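Local structure of alpha-/beta-galactoside alpha-2,3-sialyltransferase (Photobacterium phosphoreum, 2ZWI) at residues K75-V89 and T103-E116. The protein probably transfers sialic acid to galactosides in alpha-2,3 linkage, and binds cytidine monophosphate. Residues are numbered along the deposited sequence; the frame is centred on the assembly and turned at random. Where two conformers were deposited one is given.
Sequences KKVIINGNTLWAVDV and TEIELNFYDDGSAE
N82 and D112 meet where two neighbouring parallel strands, 75-82 and 104-110, give way to loops. Along the strands, backbone hydrogen bonds alternate from E104 N to K75 O as far as T83 N to Y110 O, and a K75-E104 salt bridge closes the amino end. F109 lies on the same face as I79 and L107. Its CB is 3.2 Å from T83 OG1, CD1 approaches T83 CA, CE1 touches A86 CB at 3.6 Å and V89 CG1 at 3.4 Å, and CZ reaches V89 CG2. A flat apolar ring fits between T83, A86 and V89, against helix 86-98, which links the two strands and covers this face. A CB on G81 would run into V89 CG1.

At the carboxy end of the strands the contacts are polar. With CG anti to the backbone N (chi1 173°), N82 extends its amide toward D112; N82 ND2 donates to the anti lone pair of D112 OD1 at 2.8 Å, nearly straight (172°). N82 OD1 accepts from W85 N, an Asx motif, while N82 ND2 also binds D10. An asparagine, donor and acceptor at once, thus links the end of strand 3-10, the turn at W85 and the loop at D112. Water 2 bridges W85 NE1 and D112 OD1. E116 OE1 accepts from D112 N at 2.6 Å and, weakly, from L84 N. In this beta-alpha-beta crossover of a Rossmann-like GT-B domain, an apolar middle joins the layers; near bound cytidine monophosphate, N82 and water 2 fix how the D112 carboxylate is turned, a glycerol holds OD2, and E116 secures its backbone.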
ATOM      1  N   LYS A  75     -26.316  -0.004 -14.234  1.00 17.25           N
ATOM      2  CA  LYS A  75     -25.734   0.932 -15.176  1.00 16.60           C
ATOM      3  C   LYS A  75     -24.201   0.835 -15.212  1.00 15.07           C
ATOM      4  O   LYS A  75     -23.599   0.768 -16.295  1.00 14.96           O
ATOM      5  CB  LYS A  75     -26.188   2.351 -14.815  1.00 16.81           C
ATOM      6  CG  LYS A  75     -25.207   3.453 -15.169  1.00 19.20           C
ATOM      7  CD  LYS A  75     -25.208   3.751 -16.654  1.00 22.83           C
ATOM      8  CE  LYS A  75     -26.099   4.940 -16.993  1.00 24.70           C
ATOM      9  NZ  LYS A  75     -25.749   5.456 -18.350  1.00 25.35           N
ATOM     10  N   LYS A  76     -23.588   0.794 -14.030  1.00 14.11           N
ATOM     11  CA  LYS A  76     -22.135   0.910 -13.899  0.50 13.48           C
ATOM     12  C   LYS A  76     -21.567   0.030 -12.784  1.00 12.85           C
ATOM     13  O   LYS A  76     -22.209  -0.177 -11.762  1.00 12.52           O
ATOM     14  CB  LYS A  76     -21.757   2.383 -13.659  0.50 13.57           C
ATOM     15  CG  LYS A  76     -20.299   2.644 -13.260  0.50 13.16           C
ATOM     16  CD  LYS A  76     -19.958   4.129 -13.242  0.50 13.75           C
ATOM     17  CE  LYS A  76     -20.575   4.861 -12.053  0.50 15.53           C
ATOM     18  NZ  LYS A  76     -20.308   6.333 -12.094  0.50 14.28           N
ATOM     19  N   VAL A  77     -20.350  -0.471 -12.996  1.00 12.28           N
ATOM     20  CA  VAL A  77     -19.571  -1.129 -11.941  1.00 11.15           C
ATOM     21  C   VAL A  77     -18.248  -0.362 -11.784  1.00 10.70           C
ATOM     22  O   VAL A  77     -17.510  -0.148 -12.761  1.00 10.21           O
ATOM     23  CB  VAL A  77     -19.302  -2.639 -12.250  1.00 11.55           C
ATOM     24  CG1 VAL A  77     -18.417  -3.284 -11.170  1.00 10.93           C
ATOM     25  CG2 VAL A  77     -20.619  -3.404 -12.388  1.00  9.86           C
ATOM     26  N   ILE A  78     -17.981   0.093 -10.564  1.00 10.13           N
ATOM     27  CA  ILE A  78     -16.682   0.652 -10.226  1.00  9.86           C
ATOM     28  C   ILE A  78     -15.887  -0.439  -9.512  1.00  9.96           C
ATOM     29  O   ILE A  78     -16.313  -0.935  -8.471  1.00 10.42           O
ATOM     30  CB  ILE A  78     -16.799   1.928  -9.336  1.00 10.12           C
ATOM     31  CG1 ILE A  78     -17.784   2.937  -9.955  1.00  9.30           C
ATOM     32  CG2 ILE A  78     -15.426   2.584  -9.162  1.00  8.56           C
ATOM     33  CD1 ILE A  78     -18.056   4.152  -9.082  1.00 10.73           C
ATOM     34  N   ILE A  79     -14.757  -0.832 -10.088  1.00  9.72           N
ATOM     35  CA  ILE A  79     -13.903  -1.840  -9.475  1.00 10.13           C
ATOM     36  C   ILE A  79     -12.692  -1.167  -8.818  1.00 10.07           C
ATOM     37  O   ILE A  79     -11.958  -0.418  -9.463  1.00  9.32           O
ATOM     38  CB  ILE A  79     -13.417  -2.917 -10.485  1.00 10.43           C
ATOM     39  CG1 ILE A  79     -14.575  -3.439 -11.352  1.00 10.91           C
ATOM     40  CG2 ILE A  79     -12.741  -4.081  -9.741  1.00  9.92           C
ATOM     41  CD1 ILE A  79     -14.114  -4.132 -12.633  1.00 10.41           C
ATOM     42  N   ASN A  80     -12.519  -1.440  -7.527  1.00 10.35           N
ATOM     43  CA  ASN A  80     -11.429  -0.900  -6.740  1.00 10.98           C
ATOM     44  C   ASN A  80     -10.496  -2.053  -6.362  1.00 11.13           C
ATOM     45  O   ASN A  80     -10.917  -3.013  -5.708  1.00 11.43           O
ATOM     46  CB  ASN A  80     -11.987  -0.183  -5.503  1.00 10.62           C
ATOM     47  CG  ASN A  80     -13.034   0.885  -5.863  1.00 12.13           C
ATOM     48  OD1 ASN A  80     -14.226   0.600  -6.023  1.00 13.17           O
ATOM     49  ND2 ASN A  80     -12.582   2.116  -5.982  1.00 11.72           N
ATOM     50  N   GLY A  81      -9.238  -1.963  -6.783  1.00 11.11           N
ATOM     51  CA  GLY A  81      -8.300  -3.078  -6.653  1.00 11.06           C
ATOM     52  C   GLY A  81      -6.880  -2.708  -6.271  1.00 11.10           C
ATOM     53  O   GLY A  81      -6.596  -1.579  -5.877  1.00 10.93           O
ATOM     54  N   ASN A  82      -5.996  -3.692  -6.400  1.00 10.70           N
ATOM     55  CA  ASN A  82      -4.594  -3.610  -6.031  1.00 10.19           C
ATOM     56  C   ASN A  82      -3.798  -3.618  -7.340  1.00 10.23           C
ATOM     57  O   ASN A  82      -3.923  -4.550  -8.126  1.00 10.55           O
ATOM     58  CB  ASN A  82      -4.283  -4.838  -5.152  1.00 10.80           C
ATOM     59  CG  ASN A  82      -2.816  -4.984  -4.809  1.00 10.68           C
ATOM     60  OD1 ASN A  82      -1.952  -4.884  -5.671  1.00 12.51           O
ATOM     61  ND2 ASN A  82      -2.532  -5.251  -3.533  1.00 10.72           N
ATOM     62  N   THR A  83      -3.008  -2.573  -7.582  1.00  9.87           N
ATOM     63  CA  THR A  83      -2.275  -2.410  -8.842  1.00 10.08           C
ATOM     64  C   THR A  83      -1.375  -3.621  -9.181  1.00  9.81           C
ATOM     65  O   THR A  83      -1.481  -4.168 -10.268  1.00  9.55           O
ATOM     66  CB  THR A  83      -1.474  -1.089  -8.858  1.00 10.55           C
ATOM     67  OG1 THR A  83      -2.335  -0.014  -8.452  1.00 11.45           O
ATOM     68  CG2 THR A  83      -0.945  -0.796 -10.251  1.00 10.47           C
ATOM     69  N   LEU A  84      -0.522  -4.050  -8.251  1.00 10.27           N
ATOM     70  CA  LEU A  84       0.321  -5.221  -8.488  1.00 11.06           C
ATOM     71  C   LEU A  84      -0.533  -6.439  -8.884  1.00 11.04           C
ATOM     72  O   LEU A  84      -0.174  -7.203  -9.767  1.00 10.68           O
ATOM     73  CB  LEU A  84       1.154  -5.552  -7.242  1.00 11.13           C
ATOM     74  CG  LEU A  84       2.216  -6.657  -7.366  1.00 11.49           C
ATOM     75  CD1 LEU A  84       3.288  -6.266  -8.390  1.00 11.89           C
ATOM     76  CD2 LEU A  84       2.826  -6.922  -6.004  1.00 11.95           C
ATOM     77  N   TRP A  85      -1.670  -6.588  -8.212  1.00 11.65           N
ATOM     78  CA  TRP A  85      -2.586  -7.695  -8.425  1.00 12.36           C
ATOM     79  C   TRP A  85      -3.742  -7.307  -9.345  1.00 12.21           C
ATOM     80  O   TRP A  85      -4.881  -7.732  -9.154  1.00 11.73           O
ATOM     81  CB  TRP A  85      -3.090  -8.194  -7.068  1.00 13.43           C
ATOM     82  CG  TRP A  85      -1.989  -8.807  -6.263  1.00 14.97           C
ATOM     83  CD1 TRP A  85      -1.414  -8.305  -5.128  1.00 16.71           C
ATOM     84  CD2 TRP A  85      -1.293 -10.021  -6.564  1.00 16.47           C
ATOM     85  NE1 TRP A  85      -0.419  -9.148  -4.690  1.00 17.58           N
ATOM     86  CE2 TRP A  85      -0.325 -10.208  -5.555  1.00 17.84           C
ATOM     87  CE3 TRP A  85      -1.406 -10.978  -7.584  1.00 17.12           C
ATOM     88  CZ2 TRP A  85       0.527 -11.312  -5.536  1.00 17.32           C
ATOM     89  CZ3 TRP A  85      -0.562 -12.080  -7.565  1.00 17.26           C
ATOM     90  CH2 TRP A  85       0.394 -12.239  -6.546  1.00 17.37           C
ATOM     91  N   ALA A  86      -3.435  -6.506 -10.361  1.00 12.05           N
ATOM     92  CA  ALA A  86      -4.434  -6.114 -11.359  1.00 12.14           C
ATOM     93  C   ALA A  86      -5.115  -7.341 -11.981  1.00 12.19           C
ATOM     94  O   ALA A  86      -6.226  -7.236 -12.491  1.00 12.32           O
ATOM     95  CB  ALA A  86      -3.793  -5.253 -12.450  1.00 11.86           C
ATOM     96  N   VAL A  87      -4.449  -8.496 -11.931  1.00 12.36           N
ATOM     97  CA  VAL A  87      -5.044  -9.756 -12.427  1.00 12.93           C
ATOM     98  C   VAL A  87      -6.436 -10.026 -11.827  1.00 12.71           C
ATOM     99  O   VAL A  87      -7.324 -10.533 -12.516  1.00 12.86           O
ATOM    100  CB  VAL A  87      -4.106 -10.998 -12.203  1.00 12.82           C
ATOM    101  CG1 VAL A  87      -3.965 -11.331 -10.725  1.00 13.36           C
ATOM    102  CG2 VAL A  87      -4.608 -12.220 -12.996  1.00 13.19           C
ATOM    103  N   ASP A  88      -6.622  -9.699 -10.550  1.00 12.63           N
ATOM    104  CA  ASP A  88      -7.924  -9.879  -9.919  1.00 12.72           C
ATOM    105  C   ASP A  88      -8.983  -8.991 -10.572  1.00 12.75           C
ATOM    106  O   ASP A  88     -10.085  -9.452 -10.833  1.00 12.77           O
ATOM    107  CB  ASP A  88      -7.852  -9.634  -8.411  1.00 12.74           C
ATOM    108  CG  ASP A  88      -6.969 -10.645  -7.696  1.00 13.06           C
ATOM    109  OD1 ASP A  88      -6.398 -10.278  -6.657  1.00 13.78           O
ATOM    110  OD2 ASP A  88      -6.847 -11.801  -8.159  1.00 13.17           O
ATOM    111  N   VAL A  89      -8.656  -7.730 -10.859  1.00 13.03           N
ATOM    112  CA  VAL A  89      -9.634  -6.888 -11.567  1.00 12.81           C
ATOM    113  C   VAL A  89      -9.827  -7.304 -13.040  1.00 12.98           C
ATOM    114  O   VAL A  89     -10.939  -7.236 -13.547  1.00 12.90           O
ATOM    115  CB  VAL A  89      -9.515  -5.316 -11.294  1.00 13.45           C
ATOM    116  CG1 VAL A  89      -8.393  -4.954 -10.331  1.00 13.95           C
ATOM    117  CG2 VAL A  89      -9.524  -4.477 -12.570  1.00 11.32           C
ATOM    118  N   THR A 103     -22.518  -2.933 -19.669  1.00 19.21           N
ATOM    119  CA  THR A 103     -22.273  -2.356 -18.358  1.00 18.21           C
ATOM    120  C   THR A 103     -21.094  -1.394 -18.466  1.00 17.85           C
ATOM    121  O   THR A 103     -20.072  -1.731 -19.057  1.00 17.57           O
ATOM    122  CB  THR A 103     -21.955  -3.469 -17.318  1.00 18.23           C
ATOM    123  OG1 THR A 103     -22.962  -4.485 -17.386  1.00 17.34           O
ATOM    124  CG2 THR A 103     -21.907  -2.916 -15.911  1.00 17.21           C
ATOM    125  N   GLU A 104     -21.245  -0.195 -17.920  1.00 17.33           N
ATOM    126  CA  GLU A 104     -20.124   0.741 -17.844  1.00 17.78           C
ATOM    127  C   GLU A 104     -19.164   0.243 -16.775  1.00 16.35           C
ATOM    128  O   GLU A 104     -19.601  -0.200 -15.720  1.00 15.90           O
ATOM    129  CB  GLU A 104     -20.614   2.149 -17.510  1.00 17.83           C
ATOM    130  CG  GLU A 104     -21.361   2.820 -18.660  1.00 20.25           C
ATOM    131  CD  GLU A 104     -22.045   4.120 -18.261  1.00 20.30           C
ATOM    132  OE1 GLU A 104     -21.635   4.734 -17.251  1.00 23.23           O
ATOM    133  OE2 GLU A 104     -22.989   4.536 -18.977  1.00 24.94           O
ATOM    134  N   ILE A 105     -17.863   0.284 -17.065  1.00 15.33           N
ATOM    135  CA  ILE A 105     -16.842  -0.109 -16.080  1.00 14.20           C
ATOM    136  C   ILE A 105     -15.855   1.029 -15.847  1.00 13.70           C
ATOM    137  O   ILE A 105     -15.331   1.604 -16.795  1.00 13.64           O
ATOM    138  CB  ILE A 105     -16.054  -1.379 -16.505  1.00 14.20           C
ATOM    139  CG1 ILE A 105     -16.980  -2.595 -16.580  1.00 14.03           C
ATOM    140  CG2 ILE A 105     -14.907  -1.656 -15.527  1.00 13.09           C
ATOM    141  CD1 ILE A 105     -16.463  -3.723 -17.467  1.00 13.32           C
ATOM    142  N   GLU A 106     -15.621   1.344 -14.579  1.00 13.05           N
ATOM    143  CA  GLU A 106     -14.619   2.328 -14.173  1.00 13.07           C
ATOM    144  C   GLU A 106     -13.699   1.698 -13.141  1.00 12.23           C
ATOM    145  O   GLU A 106     -14.131   0.851 -12.358  1.00 12.24           O
ATOM    146  CB  GLU A 106     -15.293   3.579 -13.605  1.00 12.92           C
ATOM    147  CG  GLU A 106     -16.086   4.332 -14.668  1.00 16.34           C
ATOM    148  CD  GLU A 106     -16.692   5.629 -14.172  1.00 20.23           C
ATOM    149  OE1 GLU A 106     -17.472   6.243 -14.942  1.00 22.77           O
ATOM    150  OE2 GLU A 106     -16.392   6.036 -13.028  1.00 21.18           O
ATOM    151  N   LEU A 107     -12.437   2.114 -13.139  1.00 11.41           N
ATOM    152  CA  LEU A 107     -11.399   1.435 -12.352  1.00 10.58           C
ATOM    153  C   LEU A 107     -10.664   2.382 -11.420  1.00 10.15           C
ATOM    154  O   LEU A 107     -10.318   3.493 -11.810  1.00 10.45           O
ATOM    155  CB  LEU A 107     -10.374   0.757 -13.270  1.00 10.41           C
ATOM    156  CG  LEU A 107     -10.891  -0.191 -14.361  1.00 11.06           C
ATOM    157  CD1 LEU A 107      -9.770  -0.620 -15.268  1.00 10.22           C
ATOM    158  CD2 LEU A 107     -11.599  -1.415 -13.748  1.00 11.22           C
ATOM    159  N   ASN A 108     -10.437   1.924 -10.194  1.00  9.60           N
ATOM    160  CA  ASN A 108      -9.536   2.578  -9.250  1.00  9.53           C
ATOM    161  C   ASN A 108      -8.496   1.558  -8.786  1.00  9.41           C
ATOM    162  O   ASN A 108      -8.857   0.575  -8.115  1.00  9.03           O
ATOM    163  CB  ASN A 108     -10.314   3.114  -8.037  1.00  9.08           C
ATOM    164  CG  ASN A 108     -11.301   4.213  -8.411  1.00 11.35           C
ATOM    165  OD1 ASN A 108     -12.522   4.019  -8.353  1.00 15.16           O
ATOM    166  ND2 ASN A 108     -10.782   5.363  -8.804  1.00  9.94           N
ATOM    167  N   PHE A 109      -7.229   1.780  -9.147  1.00  9.29           N
ATOM    168  CA  PHE A 109      -6.121   0.933  -8.702  1.00  9.63           C
ATOM    169  C   PHE A 109      -5.316   1.614  -7.579  1.00 10.14           C
ATOM    170  O   PHE A 109      -4.916   2.770  -7.704  1.00 10.85           O
ATOM    171  CB  PHE A 109      -5.170   0.606  -9.860  1.00  9.19           C
ATOM    172  CG  PHE A 109      -5.725  -0.362 -10.874  1.00  9.12           C
ATOM    173  CD1 PHE A 109      -5.664  -1.742 -10.652  1.00 10.25           C
ATOM    174  CD2 PHE A 109      -6.279   0.101 -12.067  1.00  9.40           C
ATOM    175  CE1 PHE A 109      -6.175  -2.654 -11.598  1.00 10.14           C
ATOM    176  CE2 PHE A 109      -6.776  -0.797 -13.027  1.00 10.05           C
ATOM    177  CZ  PHE A 109      -6.725  -2.180 -12.785  1.00  9.40           C
ATOM    178  N   TYR A 110      -5.091   0.895  -6.491  1.00 10.01           N
ATOM    179  CA  TYR A 110      -4.293   1.372  -5.368  1.00 10.74           C
ATOM    180  C   TYR A 110      -2.991   0.586  -5.288  1.00 11.07           C
ATOM    181  O   TYR A 110      -3.025  -0.645  -5.276  1.00 10.85           O
ATOM    182  CB  TYR A 110      -5.080   1.173  -4.067  1.00 10.54           C
ATOM    183  CG  TYR A 110      -6.321   2.026  -3.978  1.00 10.97           C
ATOM    184  CD1 TYR A 110      -7.513   1.638  -4.601  1.00 10.20           C
ATOM    185  CD2 TYR A 110      -6.300   3.223  -3.277  1.00 10.64           C
ATOM    186  CE1 TYR A 110      -8.653   2.433  -4.524  1.00 10.54           C
ATOM    187  CE2 TYR A 110      -7.442   4.030  -3.193  1.00 11.28           C
ATOM    188  CZ  TYR A 110      -8.595   3.628  -3.818  1.00 10.96           C
ATOM    189  OH  TYR A 110      -9.687   4.424  -3.716  1.00 13.51           O
ATOM    190  N   ASP A 111      -1.851   1.285  -5.248  1.00 11.93           N
ATOM    191  CA  ASP A 111      -0.540   0.624  -5.134  1.00 12.63           C
ATOM    192  C   ASP A 111      -0.519  -0.373  -3.980  1.00 12.95           C
ATOM    193  O   ASP A 111      -1.105  -0.110  -2.943  1.00 12.47           O
ATOM    194  CB  ASP A 111       0.577   1.651  -4.886  1.00 13.26           C
ATOM    195  CG  ASP A 111       0.906   2.486  -6.113  1.00 13.86           C
ATOM    196  OD1 ASP A 111       0.493   2.125  -7.240  1.00 13.04           O
ATOM    197  OD2 ASP A 111       1.594   3.520  -5.924  1.00 14.12           O
ATOM    198  N   ASP A 112       0.194  -1.487  -4.168  1.00 13.35           N
ATOM    199  CA  ASP A 112       0.353  -2.549  -3.157  1.00 13.68           C
ATOM    200  C   ASP A 112       1.380  -2.165  -2.079  1.00 13.77           C
ATOM    201  O   ASP A 112       1.211  -2.490  -0.902  1.00 13.29           O
ATOM    202  CB  ASP A 112       0.764  -3.842  -3.887  1.00 13.94           C
ATOM    203  CG  ASP A 112       1.044  -5.011  -2.960  1.00 15.13           C
ATOM    204  OD1 ASP A 112       0.144  -5.855  -2.784  1.00 15.21           O
ATOM    205  OD2 ASP A 112       2.180  -5.116  -2.443  1.00 18.53           O
ATOM    206  N   GLY A 113       2.445  -1.480  -2.494  1.00 13.27           N
ATOM    207  CA  GLY A 113       3.569  -1.163  -1.621  1.00 12.89           C
ATOM    208  C   GLY A 113       4.820  -0.886  -2.434  1.00 12.97           C
ATOM    209  O   GLY A 113       4.752  -0.284  -3.509  1.00 13.13           O
ATOM    210  N   SER A 114       5.956  -1.362  -1.936  1.00 12.43           N
ATOM    211  CA  SER A 114       7.251  -1.117  -2.563  1.00 12.21           C
ATOM    212  C   SER A 114       7.452  -1.786  -3.934  1.00 11.93           C
ATOM    213  O   SER A 114       8.258  -1.309  -4.745  1.00 11.67           O
ATOM    214  CB  SER A 114       8.372  -1.563  -1.612  1.00 12.25           C
ATOM    215  OG  SER A 114       8.417  -2.972  -1.528  1.00 13.14           O
ATOM    216  N   ALA A 115       6.745  -2.889  -4.181  1.00 11.75           N
ATOM    217  CA  ALA A 115       6.892  -3.654  -5.431  1.00 12.28           C
ATOM    218  C   ALA A 115       6.657  -2.817  -6.689  1.00 12.29           C
ATOM    219  O   ALA A 115       7.451  -2.894  -7.631  1.00 11.96           O
ATOM    220  CB  ALA A 115       5.996  -4.895  -5.432  1.00 11.85           C
ATOM    221  N   GLU A 116       5.586  -2.014  -6.714  1.00 12.69           N
ATOM    222  CA  GLU A 116       5.343  -1.141  -7.871  1.00 12.95           C
ATOM    223  C   GLU A 116       6.522  -0.198  -8.121  1.00 12.50           C
ATOM    224  O   GLU A 116       6.869   0.069  -9.268  1.00 12.47           O
ATOM    225  CB  GLU A 116       4.055  -0.323  -7.721  1.00 13.54           C
ATOM    226  CG  GLU A 116       2.773  -1.094  -7.982  1.00 15.17           C
ATOM    227  CD  GLU A 116       2.243  -1.797  -6.735  1.00 17.42           C
ATOM    228  OE1 GLU A 116       1.006  -2.006  -6.636  1.00 16.93           O
ATOM    229  OE2 GLU A 116       3.055  -2.130  -5.846  1.00 18.95           O
TER
HETATM  230  O   HOH W   1      -1.792   2.817  -8.519  1.00 14.06           O
HETATM  231  O   HOH W   2       0.978  -8.249  -2.308  1.00 24.26           O